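Local coordinates for BH2331 protein (Bacillus halodurans, PDB 1VL5) that probably acts as a methyltransferase that uses S-adenosylmethionine as its methyl donor, though its substrate is not known, at residues D150-Y155 with T222-K227. Sequence-based numbering, arbitrary orientation.
Sequences DVFYNY and TEYYQK
Phe-152 and Tyr-224 make the whole contact, an edge-to-face (T-shaped) aromatic pair. The CD2–CE2 edge of Tyr-224 is directed at one face of Phe-152, with ring centroids 5.0 Å apart and planes at 69°. Tyr-224 CD2 sits over the centre of that face and comes within 3.7 Å of Phe-152 CG. Phe-152 CB, 3.8 Å from Tyr-224 CE2, lies in the plane of the tyrosine ring at its edge. The CA–CB bond of Phe-152 points toward 222-227, and CG anti to the backbone N (chi1 172°) turns a ring face to Tyr-224.

In the fold, this joins helix 147-160, which follows strand 134-142 of the Rossmann-like methyltransferase sheet, to the short helix 222-227. Phe-149 offers Tyr-224 a second edge-to-face partner one helical turn from Phe-152.

Behind the aromatic pair, Asn-154 folds back on Asp-150 one turn earlier in the same helix. Asn-154 ND2 donates to Asp-150 OD1 at 2.9 Å; that oxygen lies in the asparagine's amide plane and is met nearly along its C–O axis. A second bond from ND2, 3.2 Å to Asp-150 O, comes from above the carbonyl plane, while Asn-154 N reaches the same oxygen from the opposite face. Both ND2 bonds are bent, the one to OD1 to 134° at the hydrogen. Arg-166 and Lys-169 form salt bridges to the carboxylate of Asp-150, probably favouring its ionised form.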
loop_
_atom_site.group_PDB
_atom_site.type_symbol
_atom_site.label_atom_id
_atom_site.label_comp_id
_atom_site.label_asym_id
_atom_site.label_seq_id
_atom_site.Cartn_x
_atom_site.Cartn_y
_atom_site.Cartn_z
ATOM N N ASP A 150 -10.009 -0.468 -14.909
ATOM C CA ASP A 150 -8.891 -1.148 -14.287
ATOM C C ASP A 150 -7.607 -0.996 -15.109
ATOM O O ASP A 150 -6.574 -0.530 -14.633
ATOM C CB ASP A 150 -9.266 -2.643 -14.146
ATOM C CG ASP A 150 -8.143 -3.525 -13.585
ATOM O OD1 ASP A 150 -7.017 -3.079 -13.383
ATOM O OD2 ASP A 150 -8.393 -4.706 -13.386
ATOM N N VAL A 151 -7.674 -1.424 -16.355
ATOM C CA VAL A 151 -6.535 -1.405 -17.229
ATOM C C VAL A 151 -5.999 0.039 -17.427
ATOM O O VAL A 151 -4.765 0.285 -17.414
ATOM C CB VAL A 151 -6.861 -2.130 -18.540
ATOM C CG1 VAL A 151 -5.693 -2.083 -19.535
ATOM C CG2 VAL A 151 -7.163 -3.624 -18.249
ATOM N N PHE A 152 -6.914 0.982 -17.547
ATOM C CA PHE A 152 -6.579 2.362 -17.792
ATOM C C PHE A 152 -5.893 2.977 -16.592
ATOM O O PHE A 152 -4.872 3.652 -16.742
ATOM C CB PHE A 152 -7.880 3.128 -18.141
ATOM C CG PHE A 152 -7.706 4.614 -18.243
ATOM C CD1 PHE A 152 -7.182 5.203 -19.382
ATOM C CD2 PHE A 152 -8.053 5.425 -17.205
ATOM C CE1 PHE A 152 -7.027 6.557 -19.447
ATOM C CE2 PHE A 152 -7.873 6.757 -17.282
ATOM C CZ PHE A 152 -7.371 7.329 -18.399
ATOM N N TYR A 153 -6.473 2.743 -15.407
ATOM C CA TYR A 153 -5.964 3.264 -14.145
ATOM C C TYR A 153 -4.553 2.742 -13.973
ATOM O O TYR A 153 -3.642 3.493 -13.710
ATOM C CB TYR A 153 -6.854 2.839 -12.945
ATOM C CG TYR A 153 -6.232 3.199 -11.633
ATOM C CD1 TYR A 153 -6.120 4.523 -11.250
ATOM C CD2 TYR A 153 -5.688 2.215 -10.781
ATOM C CE1 TYR A 153 -5.488 4.884 -10.030
ATOM C CE2 TYR A 153 -5.020 2.591 -9.556
ATOM C CZ TYR A 153 -4.935 3.910 -9.208
ATOM O OH TYR A 153 -4.296 4.302 -8.020
ATOM N N ASN A 154 -4.368 1.444 -14.167
ATOM C CA ASN A 154 -3.078 0.851 -13.987
ATOM C C ASN A 154 -2.051 1.331 -15.053
ATOM O O ASN A 154 -0.874 1.543 -14.730
ATOM C CB ASN A 154 -3.194 -0.671 -13.979
ATOM C CG ASN A 154 -3.449 -1.209 -12.602
ATOM O OD1 ASN A 154 -2.610 -1.039 -11.721
ATOM N ND2 ASN A 154 -4.633 -1.793 -12.377
ATOM N N TYR A 155 -2.487 1.478 -16.304
ATOM C CA TYR A 155 -1.579 1.994 -17.362
ATOM C C TYR A 155 -1.046 3.387 -16.976
ATOM O O TYR A 155 0.157 3.687 -17.030
ATOM C CB TYR A 155 -2.292 2.054 -18.723
ATOM C CG TYR A 155 -1.460 2.735 -19.792
ATOM C CD1 TYR A 155 -0.598 2.015 -20.594
ATOM C CD2 TYR A 155 -1.527 4.118 -19.967
ATOM C CE1 TYR A 155 0.195 2.672 -21.566
ATOM C CE2 TYR A 155 -0.748 4.777 -20.919
ATOM C CZ TYR A 155 0.118 4.070 -21.719
ATOM O OH TYR A 155 0.874 4.795 -22.683
ATOM N N THR A 222 -15.746 10.435 -22.663
ATOM C CA THR A 222 -16.450 10.998 -21.521
ATOM C C THR A 222 -16.562 10.015 -20.342
ATOM O O THR A 222 -16.346 10.386 -19.201
ATOM C CB THR A 222 -17.838 11.431 -22.013
ATOM O OG1 THR A 222 -17.647 12.454 -22.991
ATOM C CG2 THR A 222 -18.727 11.952 -20.910
ATOM N N GLU A 223 -16.880 8.747 -20.609
ATOM C CA GLU A 223 -17.057 7.773 -19.532
ATOM C C GLU A 223 -15.846 7.716 -18.625
ATOM O O GLU A 223 -16.003 7.526 -17.408
ATOM C CB GLU A 223 -17.430 6.384 -20.070
ATOM C CG GLU A 223 -16.508 5.769 -21.152
ATOM N N TYR A 224 -14.653 7.920 -19.207
ATOM C CA TYR A 224 -13.391 7.838 -18.436
ATOM C C TYR A 224 -13.271 9.080 -17.528
ATOM O O TYR A 224 -12.795 9.010 -16.416
ATOM C CB TYR A 224 -12.169 7.728 -19.368
ATOM C CG TYR A 224 -11.969 6.412 -20.054
ATOM C CD1 TYR A 224 -12.738 6.056 -21.166
ATOM C CD2 TYR A 224 -11.015 5.514 -19.625
ATOM C CE1 TYR A 224 -12.576 4.820 -21.787
ATOM C CE2 TYR A 224 -10.844 4.263 -20.264
ATOM C CZ TYR A 224 -11.622 3.921 -21.342
ATOM O OH TYR A 224 -11.477 2.675 -22.003
ATOM N N TYR A 225 -13.668 10.226 -18.048
ATOM C CA TYR A 225 -13.631 11.472 -17.264
ATOM C C TYR A 225 -14.616 11.386 -16.133
ATOM O O TYR A 225 -14.384 11.922 -15.064
ATOM C CB TYR A 225 -14.061 12.675 -18.111
ATOM C CG TYR A 225 -13.019 13.298 -19.021
ATOM C CD1 TYR A 225 -12.559 12.636 -20.158
ATOM C CD2 TYR A 225 -12.551 14.580 -18.769
ATOM C CE1 TYR A 225 -11.604 13.260 -21.012
ATOM C CE2 TYR A 225 -11.616 15.195 -19.579
ATOM C CZ TYR A 225 -11.153 14.548 -20.705
ATOM O OH TYR A 225 -10.248 15.219 -21.506
ATOM N N GLN A 226 -15.773 10.769 -16.400
ATOM C CA GLN A 226 -16.799 10.653 -15.375
ATOM C C GLN A 226 -16.328 9.695 -14.286
ATOM O O GLN A 226 -16.483 10.010 -13.105
ATOM C CB GLN A 226 -18.126 10.169 -15.923
ATOM C CG GLN A 226 -18.792 11.145 -16.859
ATOM C CD GLN A 226 -20.003 10.554 -17.603
ATOM O OE1 GLN A 226 -19.963 9.441 -18.159
ATOM N NE2 GLN A 226 -21.085 11.332 -17.633
ATOM N N LYS A 227 -15.761 8.548 -14.678
ATOM C CA LYS A 227 -15.283 7.558 -13.709
ATOM C C LYS A 227 -14.246 8.156 -12.762
ATOM O O LYS A 227 -14.353 7.987 -11.550
ATOM C CB LYS A 227 -14.680 6.315 -14.382
ATOM C CG LYS A 227 -14.073 5.333 -13.385
ATOM C CD LYS A 227 -15.107 4.794 -12.410
ATOM C CE LYS A 227 -14.534 3.788 -11.401
ATOM N NZ LYS A 227 -15.625 3.164 -10.487
#